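Local coordinates for putative vitamin-B12 independent methionine synthase family protein (Listeria monocytogenes, PDB 1YPX) that probably transfers a methyl group from 5-methyltetrahydropteroyltriglutamate to homocysteine without vitamin B12, probably with a bound zinc ion, at residues Cys181-Leu186 against Asp231-Met236; Gly107-Thr112 against Asn163-Ala168; Pro255-Leu260 against Ala282-Val287; Leu330-Gly335 against Arg355-Leu360. All coordinates share one frame; numbering follows the deposited sequence.

Interaction 1: Cys181-Leu186 against Asp231-Met236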
loop_
_atom_site.group_PDB
_atom_site.type_symbol
_atom_site.label_atom_id
_atom_site.label_comp_id
_atom_site.label_asym_id
_atom_site.label_seq_id
_atom_site.Cartn_x
_atom_site.Cartn_y
_atom_site.Cartn_z
ATOM N N CYS A 181 3.686 14.734 1.211
ATOM C CA CYS A 181 2.886 13.593 0.818
ATOM C C CYS A 181 1.430 13.771 1.222
ATOM O O CYS A 181 1.132 14.064 2.381
ATOM C CB CYS A 181 3.455 12.323 1.448
ATOM S SG CYS A 181 2.722 10.764 0.871
ATOM N N ARG A 182 0.519 13.590 0.266
ATOM C CA ARG A 182 -0.915 13.734 0.530
ATOM C C ARG A 182 -1.670 12.478 0.187
ATOM O O ARG A 182 -2.896 12.485 0.142
ATOM C CB ARG A 182 -1.497 14.908 -0.261
ATOM C CG ARG A 182 -1.887 16.076 0.624
ATOM C CD ARG A 182 -0.728 16.410 1.531
ATOM N NE ARG A 182 -0.575 17.833 1.752
ATOM C CZ ARG A 182 0.429 18.357 2.439
ATOM N NH1 ARG A 182 1.349 17.556 2.961
ATOM N NH2 ARG A 182 0.510 19.675 2.600
ATOM N N TYR A 183 -0.921 11.406 -0.053
ATOM C CA TYR A 183 -1.495 10.109 -0.393
ATOM C C TYR A 183 -0.511 9.003 0.036
ATOM O O TYR A 183 0.457 8.694 -0.677
ATOM C CB TYR A 183 -1.775 10.065 -1.905
ATOM C CG TYR A 183 -2.617 8.906 -2.398
ATOM C CD1 TYR A 183 -2.957 8.793 -3.744
ATOM C CD2 TYR A 183 -2.997 7.879 -1.549
ATOM C CE1 TYR A 183 -3.641 7.676 -4.230
ATOM C CE2 TYR A 183 -3.678 6.760 -2.021
ATOM C CZ TYR A 183 -3.992 6.658 -3.363
ATOM O OH TYR A 183 -4.615 5.528 -3.847
ATOM N N LEU A 184 -0.775 8.438 1.217
ATOM C CA LEU A 184 0.033 7.371 1.809
ATOM C C LEU A 184 -0.762 6.065 1.914
ATOM O O LEU A 184 -1.922 6.060 2.324
ATOM C CB LEU A 184 0.504 7.765 3.219
ATOM C CG LEU A 184 1.659 6.911 3.786
ATOM C CD1 LEU A 184 2.940 7.262 3.028
ATOM C CD2 LEU A 184 1.851 7.164 5.284
ATOM N N GLN A 185 -0.120 4.957 1.569
ATOM C CA GLN A 185 -0.765 3.661 1.605
ATOM C C GLN A 185 -0.037 2.630 2.475
ATOM O O GLN A 185 1.184 2.440 2.369
ATOM C CB GLN A 185 -0.914 3.131 0.180
ATOM C CG GLN A 185 -1.300 1.668 0.115
ATOM C CD GLN A 185 -2.017 1.323 -1.166
ATOM O OE1 GLN A 185 -3.039 1.927 -1.489
ATOM N NE2 GLN A 185 -1.488 0.352 -1.902
ATOM N N LEU A 186 -0.805 1.968 3.334
ATOM C CA LEU A 186 -0.283 0.944 4.234
ATOM C C LEU A 186 -0.513 -0.437 3.622
ATOM O O LEU A 186 -1.653 -0.848 3.414
ATOM C CB LEU A 186 -0.990 1.039 5.589
ATOM C CG LEU A 186 -0.400 1.933 6.709
ATOM C CD1 LEU A 186 0.426 3.084 6.139
ATOM C CD2 LEU A 186 -1.533 2.469 7.571
ATOM N N ASP A 231 -6.006 16.977 4.992
ATOM C CA ASP A 231 -5.818 16.869 3.537
ATOM C C ASP A 231 -4.981 15.679 3.080
ATOM O O ASP A 231 -4.661 15.559 1.896
ATOM C CB ASP A 231 -5.162 18.134 2.985
ATOM C CG ASP A 231 -3.805 18.395 3.603
ATOM O OD1 ASP A 231 -3.002 19.163 3.019
ATOM O OD2 ASP A 231 -3.543 17.833 4.687
HETATM N N MSE A 232 -4.600 14.813 4.008
HETATM C CA MSE A 232 -3.815 13.655 3.632
HETATM C C MSE A 232 -4.715 12.426 3.579
HETATM O O MSE A 232 -5.567 12.226 4.449
HETATM C CB MSE A 232 -2.669 13.433 4.618
HETATM C CG MSE A 232 -1.770 12.260 4.238
HETATM SE SE MSE A 232 -0.376 11.870 5.546
HETATM C CE MSE A 232 -1.535 11.489 7.023
ATOM N N VAL A 233 -4.533 11.610 2.546
ATOM C CA VAL A 233 -5.327 10.395 2.375
ATOM C C VAL A 233 -4.473 9.189 2.788
ATOM O O VAL A 233 -3.298 9.086 2.435
ATOM C CB VAL A 233 -5.789 10.248 0.888
ATOM C CG1 VAL A 233 -6.619 8.982 0.704
ATOM C CG2 VAL A 233 -6.595 11.466 0.461
ATOM N N ILE A 234 -5.054 8.290 3.569
ATOM C CA ILE A 234 -4.325 7.106 3.976
ATOM C C ILE A 234 -5.115 5.865 3.626
ATOM O O ILE A 234 -6.067 5.502 4.309
ATOM C CB ILE A 234 -4.001 7.106 5.472
ATOM C CG1 ILE A 234 -2.970 8.219 5.758
ATOM C CG2 ILE A 234 -3.483 5.715 5.887
ATOM C CD1 ILE A 234 -2.317 8.187 7.154
ATOM N N THR A 235 -4.723 5.228 2.535
ATOM C CA THR A 235 -5.392 4.030 2.077
ATOM C C THR A 235 -4.667 2.808 2.596
ATOM O O THR A 235 -3.483 2.862 2.961
ATOM C CB THR A 235 -5.410 3.947 0.536
ATOM O OG1 THR A 235 -4.065 4.050 0.021
ATOM C CG2 THR A 235 -6.292 5.042 -0.038
HETATM N N MSE A 236 -5.379 1.693 2.600
HETATM C CA MSE A 236 -4.807 0.450 3.076
HETATM C C MSE A 236 -4.928 -0.671 2.070
HETATM O O MSE A 236 -6.016 -0.971 1.605
HETATM C CB MSE A 236 -5.507 0.023 4.361
HETATM C CG MSE A 236 -4.919 -1.218 4.998
HETATM SE SE MSE A 236 -4.671 -0.984 6.909
HETATM C CE MSE A 236 -5.777 -2.453 7.556
#
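The Tyr183 ring meets Thr235 at its edge, with OG1 lying in the ring plane 3.4 Å from CE2, while the carbonyl of Val233 approaches the same ring obliquely. At the other end of the pair, Asp231 OD2 lies over one face of the Arg182 guanidinium, and Arg182 NE makes a salt bridge of 3.0 Å with Asp231 OD1. The two planes are turned 55° apart, so they are far from coplanar and the bridge runs through NE. Thr235 also shows how a buried polar chain is fixed within a sheet: OG1 gives its hydrogen to Gln185 OE1 at 2.8 Å, in the carbonyl plane and on a lone pair. Lys134 binds that same oxygen, so two groups grip it. The Tyr183 hydroxyl is bound by Asp10 and Lys134. Between the strands run backbone bonds such as Leu184 N to Val233 O, 2.9 Å, and Leu186 N to Thr235 O, 2.8 Å. The opposite face, bearing Leu184, Leu186, Ile234 and Met236, is apolar; Leu184 and Ile234 both rest on Ile173 of helix 158-178. Neighbouring parallel strands with helix 158-178 packed on the outer face fit the TIM-barrel-like fold of this domain.

Interaction 2: Gly107-Thr112 against Asn163-Ala168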
loop_
_atom_site.group_PDB
_atom_site.type_symbol
_atom_site.label_atom_id
_atom_site.label_comp_id
_atom_site.label_asym_id
_atom_site.label_seq_id
_atom_site.Cartn_x
_atom_site.Cartn_y
_atom_site.Cartn_z
ATOM N N GLY A 107 15.776 -2.908 20.281
ATOM C CA GLY A 107 15.847 -1.703 21.081
ATOM C C GLY A 107 14.542 -0.959 20.989
ATOM O O GLY A 107 13.655 -1.379 20.257
ATOM N N PRO A 108 14.394 0.152 21.712
ATOM C CA PRO A 108 13.174 0.960 21.710
ATOM C C PRO A 108 12.827 1.534 20.325
ATOM O O PRO A 108 13.607 2.287 19.751
ATOM C CB PRO A 108 13.490 2.041 22.745
ATOM C CG PRO A 108 14.972 2.213 22.600
ATOM C CD PRO A 108 15.438 0.780 22.537
ATOM N N ILE A 109 11.653 1.166 19.811
ATOM C CA ILE A 109 11.162 1.603 18.498
ATOM C C ILE A 109 11.085 3.126 18.379
ATOM O O ILE A 109 10.545 3.800 19.259
ATOM C CB ILE A 109 9.724 1.057 18.205
ATOM C CG1 ILE A 109 9.644 -0.461 18.451
ATOM C CG2 ILE A 109 9.336 1.378 16.773
ATOM C CD1 ILE A 109 10.456 -1.312 17.476
ATOM N N ASP A 110 11.602 3.674 17.282
ATOM C CA ASP A 110 11.542 5.111 17.098
ATOM C C ASP A 110 11.823 5.534 15.666
ATOM O O ASP A 110 12.307 4.750 14.853
ATOM C CB ASP A 110 12.506 5.800 18.064
ATOM C CG ASP A 110 12.264 7.299 18.161
ATOM O OD1 ASP A 110 11.117 7.746 17.943
ATOM O OD2 ASP A 110 13.217 8.033 18.476
ATOM N N PHE A 111 11.500 6.785 15.363
ATOM C CA PHE A 111 11.707 7.322 14.033
ATOM C C PHE A 111 12.430 8.656 14.170
ATOM O O PHE A 111 12.073 9.479 15.011
ATOM C CB PHE A 111 10.352 7.504 13.338
ATOM C CG PHE A 111 10.448 8.029 11.934
ATOM C CD1 PHE A 111 10.941 9.313 11.683
ATOM C CD2 PHE A 111 10.043 7.248 10.862
ATOM C CE1 PHE A 111 11.032 9.811 10.390
ATOM C CE2 PHE A 111 10.128 7.734 9.568
ATOM C CZ PHE A 111 10.627 9.026 9.329
ATOM N N THR A 112 13.444 8.867 13.342
ATOM C CA THR A 112 14.202 10.108 13.385
ATOM C C THR A 112 14.531 10.579 11.987
ATOM O O THR A 112 14.071 11.630 11.538
ATOM C CB THR A 112 15.521 9.921 14.137
ATOM O OG1 THR A 112 15.246 9.657 15.514
ATOM C CG2 THR A 112 16.380 11.165 14.013
ATOM N N ASN A 163 2.559 0.785 21.796
ATOM C CA ASN A 163 2.583 2.239 21.923
ATOM C C ASN A 163 3.725 2.899 21.149
ATOM O O ASN A 163 3.475 3.740 20.297
ATOM C CB ASN A 163 2.657 2.651 23.393
ATOM C CG ASN A 163 1.493 2.123 24.208
ATOM O OD1 ASN A 163 1.344 2.463 25.387
ATOM N ND2 ASN A 163 0.660 1.280 23.589
ATOM N N ASP A 164 4.964 2.517 21.443
ATOM C CA ASP A 164 6.128 3.102 20.777
ATOM C C ASP A 164 6.032 2.968 19.263
ATOM O O ASP A 164 6.305 3.921 18.531
ATOM C CB ASP A 164 7.435 2.437 21.253
ATOM C CG ASP A 164 7.698 2.619 22.756
ATOM O OD1 ASP A 164 8.786 2.200 23.225
ATOM O OD2 ASP A 164 6.831 3.172 23.477
ATOM N N LEU A 165 5.662 1.777 18.801
ATOM C CA LEU A 165 5.533 1.505 17.378
ATOM C C LEU A 165 4.535 2.484 16.730
ATOM O O LEU A 165 4.766 2.972 15.621
ATOM C CB LEU A 165 5.116 0.036 17.161
ATOM C CG LEU A 165 4.893 -0.501 15.738
ATOM C CD1 LEU A 165 6.181 -0.374 14.938
ATOM C CD2 LEU A 165 4.439 -1.959 15.772
ATOM N N ALA A 166 3.443 2.784 17.427
ATOM C CA ALA A 166 2.435 3.721 16.925
ATOM C C ALA A 166 2.984 5.165 16.843
ATOM O O ALA A 166 2.691 5.888 15.885
ATOM C CB ALA A 166 1.183 3.667 17.821
ATOM N N THR A 167 3.763 5.583 17.849
ATOM C CA THR A 167 4.359 6.914 17.850
ATOM C C THR A 167 5.407 6.934 16.757
ATOM O O THR A 167 5.578 7.935 16.061
ATOM C CB THR A 167 5.067 7.260 19.196
ATOM O OG1 THR A 167 4.092 7.415 20.228
ATOM C CG2 THR A 167 5.856 8.564 19.080
ATOM N N ALA A 168 6.122 5.828 16.599
ATOM C CA ALA A 168 7.128 5.765 15.544
ATOM C C ALA A 168 6.403 6.042 14.227
ATOM O O ALA A 168 6.953 6.696 13.335
ATOM C CB ALA A 168 7.790 4.390 15.504
#
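Strand 108-110, which carries Ile109, runs nearly alongside helix 163-168, the two axes only 19° apart in direction and 6.8 Å at closest approach. Ala168, with only a methyl for a side chain, lies where the two come close, and the pair illustrates how a short strand can lie against a helix with no backbone bond between the two. Ile109 does most of the work. Its CG2 branch stands opposite the backbone N (chi1 of CG1 -50°), and this places the methyl between Leu165 and Ala168, about one helical turn apart. There it touches the Ala168 CB at 3.6 Å and Leu165 CD1 at 4.0 Å, while Ile109 CB lies 4.1 Å from Asp164 CB. The next turn of the helix meets the end of the strand: Ala168 CB comes within 4.1 Å of Asp110 CA, and the carbonyl oxygen Ala168 O faces Phe111 CB at 3.5 Å.

Helix 158-178 is one of the helices of the TIM-barrel-like fold, leading into strand 183-188, so the small strand is laid on the outer layer of the barrel. Leu165 also packs on Leu220 of the neighbouring helix 213-224. Polar groups tie the two pieces through third parties. The Tyr154 hydroxyl accepts the N-H of Ile109 and is hydrogen-bonded to Asp164 OD1, bridging strand and helix. Asp110 OD1 forms a salt bridge with Lys171, one turn further along the helix. Phe111, beyond the strand, continues along the helix to Ala172 and Ala175.

Interaction 3: Pro255-Leu260 against Ala282-Val287. With PO4 (phosphate ion), chain B.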
loop_
_atom_site.group_PDB
_atom_site.type_symbol
_atom_site.label_atom_id
_atom_site.label_comp_id
_atom_site.label_asym_id
_atom_site.label_seq_id
_atom_site.Cartn_x
_atom_site.Cartn_y
_atom_site.Cartn_z
ATOM N N PRO A 255 -14.182 -12.840 7.847
ATOM C CA PRO A 255 -13.796 -12.603 9.242
ATOM C C PRO A 255 -13.269 -11.189 9.478
ATOM O O PRO A 255 -13.913 -10.375 10.150
ATOM C CB PRO A 255 -12.733 -13.673 9.492
ATOM C CG PRO A 255 -12.154 -13.912 8.125
ATOM C CD PRO A 255 -13.377 -13.925 7.257
ATOM N N VAL A 256 -12.096 -10.908 8.916
ATOM C CA VAL A 256 -11.465 -9.602 9.049
ATOM C C VAL A 256 -12.157 -8.581 8.172
ATOM O O VAL A 256 -11.517 -7.885 7.396
ATOM C CB VAL A 256 -9.973 -9.664 8.665
ATOM C CG1 VAL A 256 -9.237 -10.584 9.628
ATOM C CG2 VAL A 256 -9.818 -10.161 7.233
ATOM N N ALA A 257 -13.473 -8.494 8.307
ATOM C CA ALA A 257 -14.251 -7.561 7.514
ATOM C C ALA A 257 -15.066 -6.653 8.416
ATOM O O ALA A 257 -15.511 -5.584 7.997
ATOM C CB ALA A 257 -15.166 -8.320 6.580
ATOM N N GLU A 258 -15.258 -7.086 9.659
ATOM C CA GLU A 258 -16.031 -6.320 10.634
ATOM C C GLU A 258 -15.217 -5.156 11.183
ATOM O O GLU A 258 -15.634 -3.999 11.100
ATOM C CB GLU A 258 -16.455 -7.231 11.785
ATOM C CG GLU A 258 -17.056 -8.553 11.330
ATOM C CD GLU A 258 -18.358 -8.385 10.559
ATOM O OE1 GLU A 258 -18.335 -7.740 9.485
ATOM O OE2 GLU A 258 -19.398 -8.903 11.030
ATOM N N THR A 259 -14.051 -5.476 11.739
ATOM C CA THR A 259 -13.158 -4.477 12.320
ATOM C C THR A 259 -12.413 -3.677 11.248
ATOM O O THR A 259 -11.968 -2.556 11.495
ATOM C CB THR A 259 -12.119 -5.144 13.258
ATOM O OG1 THR A 259 -11.005 -5.612 12.486
ATOM C CG2 THR A 259 -12.745 -6.334 13.988
ATOM N N LEU A 260 -12.282 -4.269 10.062
ATOM C CA LEU A 260 -11.597 -3.630 8.947
ATOM C C LEU A 260 -12.406 -2.513 8.296
ATOM O O LEU A 260 -11.904 -1.412 8.083
ATOM C CB LEU A 260 -11.223 -4.666 7.882
ATOM C CG LEU A 260 -9.746 -5.076 7.803
ATOM C CD1 LEU A 260 -9.514 -5.951 6.584
ATOM C CD2 LEU A 260 -8.877 -3.836 7.714
ATOM N N ALA A 282 -20.121 -10.854 -1.445
ATOM C CA ALA A 282 -19.761 -10.889 -0.031
ATOM C C ALA A 282 -20.394 -9.682 0.671
ATOM O O ALA A 282 -19.907 -8.559 0.548
ATOM C CB ALA A 282 -18.243 -10.868 0.120
ATOM N N PRO A 283 -21.510 -9.897 1.396
ATOM C CA PRO A 283 -22.202 -8.818 2.114
ATOM C C PRO A 283 -21.402 -8.295 3.307
ATOM O O PRO A 283 -21.896 -7.502 4.119
ATOM C CB PRO A 283 -23.520 -9.471 2.537
ATOM C CG PRO A 283 -23.150 -10.908 2.714
ATOM C CD PRO A 283 -22.257 -11.164 1.512
ATOM N N LEU A 284 -20.157 -8.746 3.399
ATOM C CA LEU A 284 -19.283 -8.334 4.483
ATOM C C LEU A 284 -19.061 -6.824 4.482
ATOM O O LEU A 284 -18.399 -6.286 5.370
ATOM C CB LEU A 284 -17.935 -9.062 4.391
ATOM C CG LEU A 284 -17.976 -10.581 4.570
ATOM C CD1 LEU A 284 -18.776 -10.964 5.835
ATOM C CD2 LEU A 284 -18.606 -11.187 3.346
ATOM N N LYS A 285 -19.627 -6.138 3.497
ATOM C CA LYS A 285 -19.462 -4.699 3.409
ATOM C C LYS A 285 -20.163 -3.974 4.557
ATOM O O LYS A 285 -21.247 -3.411 4.395
ATOM C CB LYS A 285 -19.983 -4.193 2.064
ATOM C CG LYS A 285 -19.674 -5.127 0.894
ATOM C CD LYS A 285 -18.197 -5.445 0.773
ATOM C CE LYS A 285 -17.397 -4.226 0.383
ATOM N NZ LYS A 285 -15.939 -4.499 0.510
ATOM N N TYR A 286 -19.525 -4.006 5.724
ATOM C CA TYR A 286 -20.032 -3.347 6.919
ATOM C C TYR A 286 -19.642 -1.874 6.863
ATOM O O TYR A 286 -19.606 -1.173 7.877
ATOM C CB TYR A 286 -19.436 -3.996 8.171
ATOM C CG TYR A 286 -20.266 -5.131 8.729
ATOM C CD1 TYR A 286 -20.495 -6.294 7.980
ATOM C CD2 TYR A 286 -20.841 -5.038 10.005
ATOM C CE1 TYR A 286 -21.278 -7.338 8.492
ATOM C CE2 TYR A 286 -21.626 -6.075 10.528
ATOM C CZ TYR A 286 -21.839 -7.221 9.769
ATOM O OH TYR A 286 -22.595 -8.249 10.285
ATOM N N VAL A 287 -19.333 -1.411 5.662
ATOM C CA VAL A 287 -18.949 -0.026 5.478
ATOM C C VAL A 287 -20.186 0.868 5.483
ATOM O O VAL A 287 -20.956 0.897 4.526
ATOM C CB VAL A 287 -18.145 0.144 4.162
ATOM C CG1 VAL A 287 -18.777 -0.682 3.056
ATOM C CG2 VAL A 287 -18.076 1.610 3.772
HETATM P P PO4 B . -15.833 -8.424 0.231
HETATM O O1 PO4 B . -16.538 -8.192 -0.984
HETATM O O2 PO4 B . -15.180 -9.723 0.252
HETATM O O3 PO4 B . -14.771 -7.243 0.423
HETATM O O4 PO4 B . -16.617 -8.241 1.509
#
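Lys285 NZ gives a hydrogen bond of 3.0 Å to O3 of a phosphate ion, which lies beside the place where Leu284 meets Ala257. Tyr273 binds the same ion through its hydroxyl. The lysine chain, bent at both chi2 (-55°) and chi3 (-67°), turns its amine toward the phosphate, which also lies against Leu284 CB; the same side chain makes a cation-pi contact with Phe261. Across the contact, the methyl of Ala257, at the N-cap position of helix 258-261, meets Leu284 CB at 3.6 Å, a purely aliphatic touch. An inverse gamma turn centred on Lys285 then reverses the chain, sending Lys285 away from the helix and Tyr286 toward it.

Glu258 lies over the Tyr286 ring. Its OE1 sits above one face, displaced toward the rim, and carboxylate and ring planes stand 72° apart. Both residues touch a crystal neighbour. The first segment leads into helix 258-261 after strand 233-238 of the barrel; the second lies in the loop after strand 268-272, both at the C-terminal ends of the strands. Chemically, the contact rests on a methyl-methylene touch and a carboxylate over an aromatic face, which would gain little from the pi electrons of the ring. Lys285 and Tyr273, by contrast, make a spot that can hold an anion, here a phosphate probably from the crystallisation liquor.

Interaction 4: Leu330-Gly335 against Arg355-Leu360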
loop_
_atom_site.group_PDB
_atom_site.type_symbol
_atom_site.label_atom_id
_atom_site.label_comp_id
_atom_site.label_asym_id
_atom_site.label_seq_id
_atom_site.Cartn_x
_atom_site.Cartn_y
_atom_site.Cartn_z
ATOM N N LEU A 330 -11.731 1.284 -8.797
ATOM C CA LEU A 330 -11.240 0.143 -9.535
ATOM C C LEU A 330 -9.715 0.165 -9.578
ATOM O O LEU A 330 -9.088 1.211 -9.388
ATOM C CB LEU A 330 -11.797 0.212 -10.947
ATOM C CG LEU A 330 -11.408 -0.902 -11.915
ATOM C CD1 LEU A 330 -11.941 -2.214 -11.399
ATOM C CD2 LEU A 330 -11.965 -0.589 -13.304
ATOM N N SER A 331 -9.117 -0.991 -9.836
ATOM C CA SER A 331 -7.669 -1.088 -9.909
ATOM C C SER A 331 -7.353 -2.514 -10.184
ATOM O O SER A 331 -8.239 -3.355 -10.183
ATOM C CB SER A 331 -7.039 -0.769 -8.570
ATOM O OG SER A 331 -7.157 -1.899 -7.722
ATOM N N PRO A 332 -6.080 -2.813 -10.440
ATOM C CA PRO A 332 -5.768 -4.222 -10.689
ATOM C C PRO A 332 -5.701 -4.870 -9.295
ATOM O O PRO A 332 -5.621 -4.155 -8.302
ATOM C CB PRO A 332 -4.439 -4.164 -11.446
ATOM C CG PRO A 332 -3.841 -2.848 -11.041
ATOM C CD PRO A 332 -4.997 -1.915 -10.883
ATOM N N GLN A 333 -5.780 -6.199 -9.216
ATOM C CA GLN A 333 -5.779 -6.912 -7.930
ATOM C C GLN A 333 -4.633 -6.602 -6.954
ATOM O O GLN A 333 -4.871 -6.431 -5.757
ATOM C CB GLN A 333 -5.877 -8.431 -8.166
ATOM C CG GLN A 333 -4.746 -9.015 -9.009
ATOM C CD GLN A 333 -4.829 -10.527 -9.172
ATOM O OE1 GLN A 333 -5.849 -11.065 -9.610
ATOM N NE2 GLN A 333 -3.745 -11.216 -8.828
ATOM N N CYS A 334 -3.399 -6.548 -7.449
ATOM C CA CYS A 334 -2.237 -6.236 -6.612
ATOM C C CYS A 334 -1.312 -5.327 -7.416
ATOM O O CYS A 334 -1.691 -4.816 -8.475
ATOM C CB CYS A 334 -1.474 -7.513 -6.208
ATOM S SG CYS A 334 -0.182 -7.290 -4.908
ATOM N N GLY A 335 -0.107 -5.121 -6.899
ATOM C CA GLY A 335 0.866 -4.293 -7.584
ATOM C C GLY A 335 1.658 -5.181 -8.517
ATOM O O GLY A 335 1.960 -6.319 -8.178
ATOM N N ARG A 355 -4.140 1.136 -18.723
ATOM C CA ARG A 355 -4.958 1.969 -19.583
ATOM C C ARG A 355 -6.344 1.325 -19.557
ATOM O O ARG A 355 -7.368 1.990 -19.729
ATOM C CB ARG A 355 -4.394 1.964 -21.006
ATOM C CG ARG A 355 -2.875 1.802 -21.071
ATOM C CD ARG A 355 -2.330 1.977 -22.489
ATOM N NE ARG A 355 -2.094 3.379 -22.816
ATOM C CZ ARG A 355 -0.886 3.918 -22.962
ATOM N NH1 ARG A 355 -0.754 5.213 -23.261
ATOM N NH2 ARG A 355 0.191 3.151 -22.822
ATOM N N TYR A 356 -6.369 0.016 -19.331
ATOM C CA TYR A 356 -7.627 -0.722 -19.261
ATOM C C TYR A 356 -8.396 -0.257 -18.012
ATOM O O TYR A 356 -9.618 -0.077 -18.046
ATOM C CB TYR A 356 -7.335 -2.224 -19.195
ATOM C CG TYR A 356 -8.549 -3.120 -19.331
ATOM C CD1 TYR A 356 -8.702 -4.226 -18.500
ATOM C CD2 TYR A 356 -9.512 -2.899 -20.320
ATOM C CE1 TYR A 356 -9.768 -5.096 -18.643
ATOM C CE2 TYR A 356 -10.591 -3.771 -20.472
ATOM C CZ TYR A 356 -10.708 -4.871 -19.627
ATOM O OH TYR A 356 -11.744 -5.765 -19.777
ATOM N N VAL A 357 -7.667 -0.066 -16.913
ATOM C CA VAL A 357 -8.258 0.421 -15.671
ATOM C C VAL A 357 -8.769 1.850 -15.905
ATOM O O VAL A 357 -9.865 2.208 -15.481
ATOM C CB VAL A 357 -7.217 0.449 -14.530
ATOM C CG1 VAL A 357 -7.794 1.176 -13.324
ATOM C CG2 VAL A 357 -6.798 -0.980 -14.151
ATOM N N VAL A 358 -7.967 2.662 -16.591
ATOM C CA VAL A 358 -8.338 4.046 -16.881
ATOM C C VAL A 358 -9.576 4.157 -17.774
ATOM O O VAL A 358 -10.407 5.049 -17.588
ATOM C CB VAL A 358 -7.189 4.830 -17.590
ATOM C CG1 VAL A 358 -7.678 6.219 -17.977
ATOM C CG2 VAL A 358 -5.964 4.937 -16.677
ATOM N N ARG A 359 -9.683 3.266 -18.752
ATOM C CA ARG A 359 -10.813 3.271 -19.678
ATOM C C ARG A 359 -12.083 2.817 -18.975
ATOM O O ARG A 359 -13.121 3.485 -19.035
ATOM C CB ARG A 359 -10.501 2.339 -20.845
ATOM C CG ARG A 359 -11.533 2.279 -21.960
ATOM C CD ARG A 359 -11.157 1.104 -22.852
ATOM N NE ARG A 359 -9.704 0.890 -22.779
ATOM C CZ ARG A 359 -9.098 -0.254 -23.065
ATOM N NH1 ARG A 359 -7.779 -0.348 -22.955
ATOM N NH2 ARG A 359 -9.824 -1.302 -23.453
ATOM N N LEU A 360 -11.995 1.674 -18.301
ATOM C CA LEU A 360 -13.141 1.140 -17.582
ATOM C C LEU A 360 -13.703 2.133 -16.564
ATOM O O LEU A 360 -14.899 2.405 -16.551
ATOM C CB LEU A 360 -12.755 -0.172 -16.886
ATOM C CG LEU A 360 -12.895 -1.469 -17.701
ATOM C CD1 LEU A 360 -14.380 -1.765 -17.868
ATOM C CD2 LEU A 360 -12.214 -1.362 -19.069
#
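With CG set opposite the backbone N (chi1 -180°), Leu330 projects CD2 at the helix carrying Val357 and Leu360; Val357, whose CG1 is likewise opposite its own N, spreads its two methyls over the strand. This is the last strand-helix pair along the chain of the TIM-barrel-like fold: strand 328-332 is followed by helix 347-364, which packs on its outside. Segment 355-360 of the helix runs back at 166° to strand segment 330-332, their axes 8.3 Å apart at closest approach. The side chains meet by apolar contact alone. Leu330 CD2 meets Leu360 CB at 3.7 Å, the two side chains crossing at a slant. Val357 splits its work: CG1 reaches Ser331 CA at 4.1 Å, while CG2 meets the ring of Pro332 at CD, 3.8 Å, almost at a right angle. Ile299 of the neighbouring strand extends the same patch, contacting Leu330, Pro332 and Val357. Beyond the strand the chain reaches Cys334, which may, with His237 and Cys239, form a zinc site, as in this family. The alternation of the strand turns Ser331 to the barrel interior, near Phe270 and Val295, where Ser331 OG gives its hydrogen to Pro332 O at 2.8 Å, from 36° out of the carbonyl plane.

All four contacts belong to one TIM-barrel-like domain and follow one another along the chain in the order 2, 1, 3, 4. Interaction 1 is the most central, about 9 Å from the middle of the chain. Helix 158-178, used in interaction 2, leads into strand 183-188 of interaction 1, yet the two centres are about 20 Å apart. Interaction 3 touches interaction 1 through Met236 CE and Leu260 CD2, joining strand 233-238 to helix 258-261, which follows it. Interactions 1 and 4 share the parallel sheet, about 19 Å apart, and interactions 2 and 4, about 36 Å apart, flank the chain's centre. The chain just beyond strand 328-332, with His237 on strand 233-238, may contribute to a metal site.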